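PDB 2C0N: A197 from Sulfolobus turreted icosahedral virus, which probably transfers sugar from a nucleotide-activated donor to an acceptor, as a viral glycosyltransferase of the GT-A fold. Local coordinates for residues V13-P16 against L17-F20; A58-D61 against E62-P66; D19-K23 against N24-Y28; V37-Q40 against R41-L45. All blocks are in the same frame, centred on the assembly; numbering follows the deposited sequence.

Contact 1 (V13-P16 against L17-F20)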
loop_
_atom_site.group_PDB
_atom_site.type_symbol
_atom_site.label_atom_id
_atom_site.label_comp_id
_atom_site.label_asym_id
_atom_site.label_seq_id
_atom_site.Cartn_x
_atom_site.Cartn_y
_atom_site.Cartn_z
ATOM N N VAL A 13 -1.436 4.364 -1.407
ATOM C CA VAL A 13 -2.607 3.646 -0.928
ATOM C C VAL A 13 -2.679 3.741 0.613
ATOM O O VAL A 13 -1.714 3.413 1.306
ATOM C CB VAL A 13 -2.563 2.182 -1.337
ATOM C CG1 VAL A 13 -3.797 1.440 -0.890
ATOM C CG2 VAL A 13 -2.487 2.090 -2.875
ATOM N N ARG A 14 -3.825 4.181 1.112
ATOM C CA ARG A 14 -4.061 4.302 2.552
ATOM C C ARG A 14 -4.059 2.905 3.206
ATOM O O ARG A 14 -4.472 1.902 2.600
ATOM C CB ARG A 14 -5.357 5.115 2.845
ATOM C CG ARG A 14 -6.660 4.517 2.339
ATOM C CD ARG A 14 -7.745 5.508 2.290
ATOM N NE ARG A 14 -7.493 6.401 1.171
ATOM C CZ ARG A 14 -7.465 7.709 1.212
ATOM N NH1 ARG A 14 -7.844 8.338 2.275
ATOM N NH2 ARG A 14 -7.167 8.386 0.121
ATOM N N LEU A 15 -3.643 2.864 4.468
ATOM C CA LEU A 15 -3.498 1.609 5.189
ATOM C C LEU A 15 -4.754 0.769 5.230
ATOM O O LEU A 15 -4.693 -0.463 5.067
ATOM C CB LEU A 15 -2.973 1.870 6.610
ATOM C CG LEU A 15 -1.466 1.607 6.796
ATOM C CD1 LEU A 15 -0.575 2.415 5.850
ATOM C CD2 LEU A 15 -1.089 1.786 8.262
ATOM N N PRO A 16 -5.881 1.389 5.532
ATOM C CA PRO A 16 -7.113 0.563 5.566
ATOM C C PRO A 16 -7.390 -0.198 4.266
ATOM O O PRO A 16 -7.900 -1.318 4.330
ATOM C CB PRO A 16 -8.198 1.592 5.901
ATOM C CG PRO A 16 -7.428 2.691 6.613
ATOM C CD PRO A 16 -6.141 2.781 5.950
ATOM N N LEU A 17 -7.060 0.366 3.104
ATOM C CA LEU A 17 -7.194 -0.372 1.839
ATOM C C LEU A 17 -6.131 -1.471 1.683
ATOM O O LEU A 17 -6.458 -2.573 1.288
ATOM C CB LEU A 17 -7.268 0.574 0.619
ATOM C CG LEU A 17 -7.419 -0.124 -0.742
ATOM C CD1 LEU A 17 -8.676 -0.804 -0.802
ATOM C CD2 LEU A 17 -7.320 0.897 -1.812
ATOM N N ILE A 18 -4.885 -1.220 2.096
ATOM C CA ILE A 18 -3.863 -2.251 2.118
ATOM C C ILE A 18 -4.330 -3.432 2.925
ATOM O O ILE A 18 -4.167 -4.597 2.506
ATOM C CB ILE A 18 -2.558 -1.717 2.643
ATOM C CG1 ILE A 18 -2.066 -0.630 1.712
ATOM C CG2 ILE A 18 -1.468 -2.822 2.722
ATOM C CD1 ILE A 18 -0.857 0.033 2.235
ATOM N N ASP A 19 -4.926 -3.156 4.084
ATOM C CA ASP A 19 -5.414 -4.243 4.954
ATOM C C ASP A 19 -6.491 -5.086 4.295
ATOM O O ASP A 19 -6.452 -6.328 4.363
ATOM C CB ASP A 19 -5.903 -3.673 6.281
ATOM C CG ASP A 19 -5.833 -4.673 7.398
ATOM O OD1 ASP A 19 -4.878 -5.504 7.441
ATOM O OD2 ASP A 19 -6.761 -4.643 8.217
ATOM N N PHE A 20 -7.438 -4.424 3.636
ATOM C CA PHE A 20 -8.456 -5.117 2.879
ATOM C C PHE A 20 -7.807 -6.000 1.798
ATOM O O PHE A 20 -8.197 -7.168 1.619
ATOM C CB PHE A 20 -9.399 -4.103 2.205
ATOM C CG PHE A 20 -10.225 -4.696 1.117
ATOM C CD1 PHE A 20 -11.328 -5.466 1.429
ATOM C CD2 PHE A 20 -9.870 -4.551 -0.193
ATOM C CE1 PHE A 20 -12.134 -6.013 0.407
ATOM C CE2 PHE A 20 -10.649 -5.074 -1.179
ATOM C CZ PHE A 20 -11.760 -5.819 -0.882
#
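The carbonyl oxygen of Arg14 takes the amide of Ile18 in a nearly straight hydrogen bond (Ile18 N to Arg14 O 3.2 Å, N-H...O 164°) and, more weakly, that of Leu17. Leu15 and Pro16 repeat the i to i+4 pattern: Asp19 N donates to Leu15 O at 2.9 Å and Phe20 N to Pro16 O at 3.2 Å. Arg14 occupies the N-cap position. Pro16 lies within the first turn, where its lack of an N-H costs no helical hydrogen bond.

Alongside these helix bonds, apolar branches of strand 12-14 and helix 15-23 meet. Val13 sets CG1 anti to its backbone N (chi1 -178°), which places that methyl between two helix side chains, 3.7 Å from Leu17 CD2 and, equally, 3.7 Å from Ile18 CG1. Ile18 runs its chain back toward the strand, and its tip CD1 sits 3.6 Å from Val13 O. A looser touch joins Leu15 CD1 to Ile18 CD1 at 4.3 Å.

The polar end of Arg14 turns elsewhere, to a salt bridge with Glu62, while Leu17 packs on Val65 and Leu15 and Ile18 pack on Val193. Val13 and Arg14 also pair antiparallel with a strand of the second subunit, and Val13 meets Ile18 of that subunit. The contact is thus a strand-to-helix junction at a dimer interface, the N-terminal turn of helix 15-23, which lies in the chain between the parallel strands 3-8 and 28-31 of the GT-A fold.

Contact 2 (A58-D61 against E62-P66); sequences AFLD and EDVVP
Leu60 holds CG opposite its backbone N (chi1 -172°), a setting that carries both its methyls across to Val64 and Pro66, whereas Asp63 places CG between its own N and carbonyl carbon (chi1 52°), folding the carboxylate back over the turn. As a result Asp63 OD1 comes within 3.4 Å of Asp61 CB. Val64 approaches the same carbon with one methyl, CG2 lying 3.8 Å from Asp61 CB.

The backbone closes as a type I beta turn from Asp61 to Val64: Val64 N donates to Asp61 O at 3.0 Å, from well above the carbonyl plane (59° out of it). Asp61-Glu62-Asp63 matches the Asp-X-Asp motif of GT-A glycosyltransferases, which in relatives binds the metal and the nucleotide sugar; a similar role is plausible here, although no metal is seen bound at the turn. The turn spreads its three carboxylates to different partners, Asp61 to Arg41, Glu62 to Arg14 and Asp63 to Lys92, and Asp61 OD2 remains 4.4 Å from Asp63 OD1.

On the apolar side Leu60 CD1 crosses Val64 at 3.7 Å from its CG1. Leu60 CD1 also packs against the ring of Pro66, 3.8 Å from its CG, and Phe20 of helix 15-23 covers both.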
loop_
_atom_site.group_PDB
_atom_site.type_symbol
_atom_site.label_atom_id
_atom_site.label_comp_id
_atom_site.label_asym_id
_atom_site.label_seq_id
_atom_site.Cartn_x
_atom_site.Cartn_y
_atom_site.Cartn_z
ATOM N N ALA A 58 -13.176 -5.339 -11.485
ATOM C CA ALA A 58 -13.720 -4.590 -10.357
ATOM C C ALA A 58 -12.962 -3.283 -10.258
ATOM O O ALA A 58 -11.729 -3.305 -10.120
ATOM C CB ALA A 58 -13.566 -5.369 -9.088
ATOM N N PHE A 59 -13.667 -2.146 -10.370
ATOM C CA PHE A 59 -13.068 -0.835 -10.023
ATOM C C PHE A 59 -13.324 -0.533 -8.553
ATOM O O PHE A 59 -14.476 -0.656 -8.081
ATOM C CB PHE A 59 -13.720 0.270 -10.844
ATOM C CG PHE A 59 -13.186 0.390 -12.227
ATOM C CD1 PHE A 59 -11.846 0.592 -12.447
ATOM C CD2 PHE A 59 -14.043 0.364 -13.308
ATOM C CE1 PHE A 59 -11.342 0.765 -13.730
ATOM C CE2 PHE A 59 -13.523 0.512 -14.601
ATOM C CZ PHE A 59 -12.194 0.707 -14.790
ATOM N N LEU A 60 -12.261 -0.151 -7.859
ATOM C CA LEU A 60 -12.283 0.235 -6.471
ATOM C C LEU A 60 -11.433 1.456 -6.315
ATOM O O LEU A 60 -10.236 1.394 -6.583
ATOM C CB LEU A 60 -11.760 -0.907 -5.579
ATOM C CG LEU A 60 -11.895 -0.750 -4.059
ATOM C CD1 LEU A 60 -13.322 -0.667 -3.656
ATOM C CD2 LEU A 60 -11.228 -1.937 -3.381
ATOM N N ASP A 61 -12.068 2.592 -5.958
ATOM C CA ASP A 61 -11.340 3.839 -5.747
ATOM C C ASP A 61 -10.435 3.617 -4.554
ATOM O O ASP A 61 -10.757 2.844 -3.646
ATOM C CB ASP A 61 -12.284 5.000 -5.485
ATOM C CG ASP A 61 -12.908 5.559 -6.752
ATOM O OD1 ASP A 61 -12.466 5.235 -7.883
ATOM O OD2 ASP A 61 -13.845 6.343 -6.585
ATOM N N GLU A 62 -9.274 4.256 -4.579
ATOM C CA GLU A 62 -8.282 4.069 -3.517
ATOM C C GLU A 62 -8.778 4.541 -2.130
ATOM O O GLU A 62 -8.206 4.190 -1.103
ATOM C CB GLU A 62 -6.990 4.758 -3.910
ATOM C CG GLU A 62 -5.859 4.675 -2.891
ATOM C CD GLU A 62 -5.902 5.766 -1.831
ATOM O OE1 GLU A 62 -6.517 6.829 -2.102
ATOM O OE2 GLU A 62 -5.346 5.568 -0.717
ATOM N N ASP A 63 -9.823 5.366 -2.096
ATOM C CA ASP A 63 -10.411 5.767 -0.816
ATOM C C ASP A 63 -11.690 5.005 -0.450
ATOM O O ASP A 63 -12.403 5.394 0.455
ATOM C CB ASP A 63 -10.642 7.292 -0.757
ATOM C CG ASP A 63 -11.405 7.841 -1.928
ATOM O OD1 ASP A 63 -11.908 7.041 -2.732
ATOM O OD2 ASP A 63 -11.476 9.127 -2.038
ATOM N N VAL A 64 -11.967 3.919 -1.155
ATOM C CA VAL A 64 -13.131 3.100 -0.870
ATOM C C VAL A 64 -12.663 1.727 -0.354
ATOM O O VAL A 64 -11.882 1.051 -1.010
ATOM C CB VAL A 64 -14.025 2.975 -2.134
ATOM C CG1 VAL A 64 -15.166 1.984 -1.892
ATOM C CG2 VAL A 64 -14.570 4.342 -2.564
ATOM N N VAL A 65 -13.116 1.342 0.843
ATOM C CA VAL A 65 -12.659 0.130 1.499
ATOM C C VAL A 65 -13.840 -0.749 1.826
ATOM O O VAL A 65 -14.610 -0.447 2.736
ATOM C CB VAL A 65 -11.870 0.422 2.806
ATOM C CG1 VAL A 65 -11.398 -0.883 3.447
ATOM C CG2 VAL A 65 -10.690 1.285 2.514
ATOM N N PRO A 66 -14.011 -1.836 1.062
ATOM C CA PRO A 66 -15.141 -2.697 1.308
ATOM C C PRO A 66 -15.191 -3.295 2.689
ATOM O O PRO A 66 -14.147 -3.676 3.278
ATOM C CB PRO A 66 -15.013 -3.760 0.209
ATOM C CG PRO A 66 -14.223 -3.058 -0.865
ATOM C CD PRO A 66 -13.256 -2.271 -0.126
#

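Contact 3 (D19-K23 against N24-Y28); sequences DFLVK and NDIEY
Asn24 folds back over the last turn of the helix toward Phe20: its CB lies 3.3 Å from Phe20 O, CG, set beside the backbone N and opposite the carbonyl carbon (chi1 -64°), turns the amide back onto the same oxygen, and at the tip ND2 donates to Phe20 O at 2.8 Å, in the carbonyl plane on a lone pair. That oxygen lies almost in the amide plane of Asn24, and a second donor, Asn24 N, reaches it too, so two bonds from one residue grip a single carbonyl. The same ND2 comes obliquely to the Phe20 ring, 3.3 Å from CD1, ring and amide planes being 41° apart.

The chain then leaves the helix through a Schellman motif. Asp25, with positive phi, is its C-prime residue; Ile26 N donates to Leu21 O (3.1 Å) and Asp25 N to Val22 O (3.2 Å). A water donates to both Leu21 O and Ile26 O, bridging the exit.

Leu21 divides its two methyls. CD2 packs 3.6 Å from Ile26 CG2, and CD1 lies over one face of the Tyr28 ring in a CH-pi contact, 4.2 Å from the centroid. Ile26 brings CG1 obliquely to Phe20 CE2. Asp25 extends to a salt bridge with Arg195 of the second subunit, where Tyr28 also pairs with a strand.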
loop_
_atom_site.group_PDB
_atom_site.type_symbol
_atom_site.label_atom_id
_atom_site.label_comp_id
_atom_site.label_asym_id
_atom_site.label_seq_id
_atom_site.Cartn_x
_atom_site.Cartn_y
_atom_site.Cartn_z
ATOM N N ASP A 19 -4.926 -3.156 4.084
ATOM C CA ASP A 19 -5.414 -4.243 4.954
ATOM C C ASP A 19 -6.491 -5.086 4.295
ATOM O O ASP A 19 -6.452 -6.328 4.363
ATOM C CB ASP A 19 -5.903 -3.673 6.281
ATOM C CG ASP A 19 -5.833 -4.673 7.398
ATOM O OD1 ASP A 19 -4.878 -5.504 7.441
ATOM O OD2 ASP A 19 -6.761 -4.643 8.217
ATOM N N PHE A 20 -7.438 -4.424 3.636
ATOM C CA PHE A 20 -8.456 -5.117 2.879
ATOM C C PHE A 20 -7.807 -6.000 1.798
ATOM O O PHE A 20 -8.197 -7.168 1.619
ATOM C CB PHE A 20 -9.399 -4.103 2.205
ATOM C CG PHE A 20 -10.225 -4.696 1.117
ATOM C CD1 PHE A 20 -11.328 -5.466 1.429
ATOM C CD2 PHE A 20 -9.870 -4.551 -0.193
ATOM C CE1 PHE A 20 -12.134 -6.013 0.407
ATOM C CE2 PHE A 20 -10.649 -5.074 -1.179
ATOM C CZ PHE A 20 -11.760 -5.819 -0.882
ATOM N N LEU A 21 -6.847 -5.434 1.064
ATOM C CA LEU A 21 -6.150 -6.175 -0.016
ATOM C C LEU A 21 -5.434 -7.435 0.468
ATOM O O LEU A 21 -5.545 -8.515 -0.181
ATOM C CB LEU A 21 -5.210 -5.264 -0.798
ATOM C CG LEU A 21 -5.867 -4.113 -1.556
ATOM C CD1 LEU A 21 -4.769 -3.274 -2.196
ATOM C CD2 LEU A 21 -6.837 -4.639 -2.634
ATOM N N VAL A 22 -4.744 -7.329 1.611
ATOM C CA VAL A 22 -3.994 -8.436 2.181
ATOM C C VAL A 22 -4.929 -9.502 2.762
ATOM O O VAL A 22 -4.819 -10.701 2.463
ATOM C CB VAL A 22 -3.014 -7.915 3.285
ATOM C CG1 VAL A 22 -2.371 -9.049 4.074
ATOM C CG2 VAL A 22 -1.982 -7.080 2.633
ATOM N N LYS A 23 -5.852 -9.046 3.595
ATOM C CA LYS A 23 -6.721 -9.946 4.332
ATOM C C LYS A 23 -7.591 -10.781 3.406
ATOM O O LYS A 23 -7.904 -11.932 3.734
ATOM C CB LYS A 23 -7.596 -9.172 5.307
ATOM C CG LYS A 23 -6.896 -8.875 6.596
ATOM C CD LYS A 23 -7.653 -7.890 7.458
ATOM C CE LYS A 23 -7.150 -7.950 8.895
ATOM N NZ LYS A 23 -7.164 -6.645 9.580
ATOM N N ASN A 24 -7.943 -10.227 2.248
ATOM C CA ASN A 24 -8.842 -10.884 1.318
ATOM C C ASN A 24 -8.177 -11.484 0.077
ATOM O O ASN A 24 -8.855 -11.928 -0.841
ATOM C CB ASN A 24 -9.947 -9.917 0.921
ATOM C CG ASN A 24 -10.798 -9.538 2.096
ATOM O OD1 ASN A 24 -11.689 -10.290 2.478
ATOM N ND2 ASN A 24 -10.527 -8.370 2.693
ATOM N N ASP A 25 -6.843 -11.533 0.076
ATOM C CA ASP A 25 -6.086 -12.196 -0.993
ATOM C C ASP A 25 -6.454 -11.647 -2.377
ATOM O O ASP A 25 -6.506 -12.359 -3.347
ATOM C CB ASP A 25 -6.318 -13.694 -0.914
ATOM C CG ASP A 25 -5.288 -14.510 -1.686
ATOM O OD1 ASP A 25 -4.222 -13.973 -2.047
ATOM O OD2 ASP A 25 -5.558 -15.715 -1.907
ATOM N N ILE A 26 -6.607 -10.331 -2.449
ATOM C CA ILE A 26 -7.143 -9.685 -3.642
ATOM C C ILE A 26 -6.063 -9.624 -4.713
ATOM O O ILE A 26 -4.888 -9.362 -4.398
ATOM C CB ILE A 26 -7.548 -8.256 -3.308
ATOM C CG1 ILE A 26 -8.659 -8.250 -2.268
ATOM C CG2 ILE A 26 -7.904 -7.464 -4.578
ATOM C CD1 ILE A 26 -9.987 -8.817 -2.709
ATOM N N GLU A 27 -6.459 -9.880 -5.959
ATOM C CA GLU A 27 -5.600 -9.654 -7.124
ATOM C C GLU A 27 -5.941 -8.287 -7.724
ATOM O O GLU A 27 -7.117 -7.960 -7.918
ATOM C CB GLU A 27 -5.792 -10.744 -8.160
ATOM C CG GLU A 27 -5.296 -12.092 -7.668
ATOM C CD GLU A 27 -5.413 -13.121 -8.728
ATOM O OE1 GLU A 27 -6.494 -13.730 -8.846
ATOM O OE2 GLU A 27 -4.439 -13.314 -9.462
ATOM N N TYR A 28 -4.915 -7.473 -7.973
ATOM C CA TYR A 28 -5.163 -6.085 -8.325
ATOM C C TYR A 28 -4.085 -5.493 -9.197
ATOM O O TYR A 28 -2.967 -6.018 -9.308
ATOM C CB TYR A 28 -5.291 -5.237 -7.047
ATOM C CG TYR A 28 -4.045 -5.313 -6.157
ATOM C CD1 TYR A 28 -2.926 -4.558 -6.461
ATOM C CD2 TYR A 28 -3.996 -6.123 -5.035
ATOM C CE1 TYR A 28 -1.802 -4.571 -5.671
ATOM C CE2 TYR A 28 -2.845 -6.155 -4.222
ATOM C CZ TYR A 28 -1.760 -5.373 -4.557
ATOM O OH TYR A 28 -0.611 -5.391 -3.796
HETATM O O HOH W 1 -3.549 -9.079 -1.949
#

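Contact 4 (V37-Q40 against R41-L45); sequences VAVQ and REIAL
Val37 and Arg41 lie side by side and point the same way, the extended arginine chain running past the valine until its guanidinium comes beneath one methyl. Val37 CG2, anti to its backbone N, covers one face of that group, 3.4 Å above the plane and offset toward the rim, with Arg41 NH2 its closest partner at 3.7 Å. Nearer the backbone, Arg41 CG passes 3.3 Å from Val37 O.

Val39 and Ile43 meet a step along the same helix and cross at a slant. Ile43 directs CG1 back over the backbone, 3.3 Å from Val39 O, and its tip CD1 comes 4.1 Å from Val39 CG1. Regular i to i+4 bonds hold the two pairs in register, Arg41 N to Val37 O at 2.9 Å and Ile43 N to Val39 O at 3.1 Å; Glu42 and Ala44 do likewise.

Gln40 turns its amide to the carbonyls of Ser9 and Ser32, and Glu42 receives the amides of Ala135 and Phe136. Arg41 is buried, yet NE forms a salt bridge with Glu150 and NH2 another with Asp61, and Phe59 adds a cation-pi contact. Its charge is therefore likely to be well compensated, and the methyl cover and fixed bonds should limit rotation of the group that holds Asp61.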
loop_
_atom_site.group_PDB
_atom_site.type_symbol
_atom_site.label_atom_id
_atom_site.label_comp_id
_atom_site.label_asym_id
_atom_site.label_seq_id
_atom_site.Cartn_x
_atom_site.Cartn_y
_atom_site.Cartn_z
ATOM N N VAL A 37 -8.601 10.588 -14.042
ATOM C CA VAL A 37 -9.067 9.226 -13.689
ATOM C C VAL A 37 -9.624 8.462 -14.899
ATOM O O VAL A 37 -9.497 7.250 -15.004
ATOM C CB VAL A 37 -10.064 9.244 -12.497
ATOM C CG1 VAL A 37 -11.324 9.977 -12.829
ATOM C CG2 VAL A 37 -10.369 7.843 -12.028
ATOM N N ALA A 38 -10.229 9.174 -15.836
ATOM C CA ALA A 38 -10.755 8.523 -17.034
ATOM C C ALA A 38 -9.646 7.839 -17.829
ATOM O O ALA A 38 -9.851 6.769 -18.411
ATOM C CB ALA A 38 -11.545 9.496 -17.918
ATOM N N VAL A 39 -8.463 8.441 -17.845
ATOM C CA VAL A 39 -7.337 7.833 -18.535
ATOM C C VAL A 39 -6.914 6.577 -17.796
ATOM O O VAL A 39 -6.611 5.553 -18.406
ATOM C CB VAL A 39 -6.137 8.797 -18.614
ATOM C CG1 VAL A 39 -4.947 8.108 -19.273
ATOM C CG2 VAL A 39 -6.512 10.100 -19.349
ATOM N N GLN A 40 -6.897 6.624 -16.471
ATOM C CA GLN A 40 -6.588 5.400 -15.697
ATOM C C GLN A 40 -7.613 4.306 -15.940
ATOM O O GLN A 40 -7.262 3.130 -16.057
ATOM C CB GLN A 40 -6.524 5.708 -14.198
ATOM C CG GLN A 40 -5.451 6.691 -13.803
ATOM C CD GLN A 40 -5.558 7.086 -12.351
ATOM O OE1 GLN A 40 -6.543 7.670 -11.937
ATOM N NE2 GLN A 40 -4.532 6.779 -11.578
ATOM N N ARG A 41 -8.893 4.654 -16.016
ATOM C CA ARG A 41 -9.916 3.638 -16.252
ATOM C C ARG A 41 -9.814 3.022 -17.641
ATOM O O ARG A 41 -10.050 1.836 -17.821
ATOM C CB ARG A 41 -11.320 4.186 -16.020
ATOM C CG ARG A 41 -11.538 4.709 -14.649
ATOM C CD ARG A 41 -12.987 4.831 -14.339
ATOM N NE ARG A 41 -13.233 5.606 -13.128
ATOM C CZ ARG A 41 -13.059 5.152 -11.900
ATOM N NH1 ARG A 41 -12.599 3.932 -11.701
ATOM N NH2 ARG A 41 -13.321 5.929 -10.855
ATOM N N GLU A 42 -9.432 3.804 -18.630
ATOM C CA GLU A 42 -9.216 3.239 -19.954
ATOM C C GLU A 42 -8.024 2.292 -19.993
ATOM O O GLU A 42 -8.064 1.279 -20.647
ATOM C CB GLU A 42 -9.013 4.344 -20.977
ATOM C CG GLU A 42 -9.252 3.897 -22.403
ATOM C CD GLU A 42 -10.697 3.657 -22.666
ATOM O OE1 GLU A 42 -11.495 4.573 -22.445
ATOM O OE2 GLU A 42 -11.049 2.530 -23.033
ATOM N N ILE A 43 -6.922 2.670 -19.355
ATOM C CA ILE A 43 -5.764 1.793 -19.223
ATOM C C ILE A 43 -6.187 0.488 -18.566
ATOM O O ILE A 43 -5.828 -0.595 -19.029
ATOM C CB ILE A 43 -4.677 2.481 -18.374
ATOM C CG1 ILE A 43 -4.027 3.603 -19.177
ATOM C CG2 ILE A 43 -3.592 1.478 -17.886
ATOM C CD1 ILE A 43 -3.208 4.530 -18.358
ATOM N N ALA A 44 -6.964 0.594 -17.489
ATOM C CA ALA A 44 -7.479 -0.598 -16.776
ATOM C C ALA A 44 -8.227 -1.530 -17.726
ATOM O O ALA A 44 -7.919 -2.710 -17.765
ATOM C CB ALA A 44 -8.378 -0.204 -15.659
ATOM N N LEU A 45 -9.207 -0.994 -18.470
ATOM C CA LEU A 45 -9.939 -1.762 -19.503
ATOM C C LEU A 45 -9.019 -2.453 -20.519
ATOM O O LEU A 45 -9.171 -3.624 -20.812
ATOM C CB LEU A 45 -10.920 -0.861 -20.244
ATOM C CG LEU A 45 -11.822 -1.527 -21.284
ATOM C CD1 LEU A 45 -12.582 -2.728 -20.691
ATOM C CD2 LEU A 45 -12.795 -0.519 -21.904
#

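How the contacts relate
Contacts 1 and 3 are the two ends of helix 15-23, sharing Asp19 and Phe20, their centres about 9 Å apart and both touching the second subunit. Contact 2, whose turn carries the putative Asp-X-Asp site, joins the others. Arg14 NH2 of contact 1 bridges to Glu62 OE1 at 2.8 Å; Phe20 CE1 of contact 3 packs 3.7 Å from Pro66 CB; and Arg41 NH2 of contact 4 forms a salt bridge with Asp61 OD1 at 3.2 Å. Contact 4 remains about 21 Å, centre to centre, from contacts 1 and 3. The nickel ion, held by His198 and His200 in the C-terminal histidine run, probably a purification tag, lies outside all four contacts and is not evidence for a metal at the Asp-X-Asp turn.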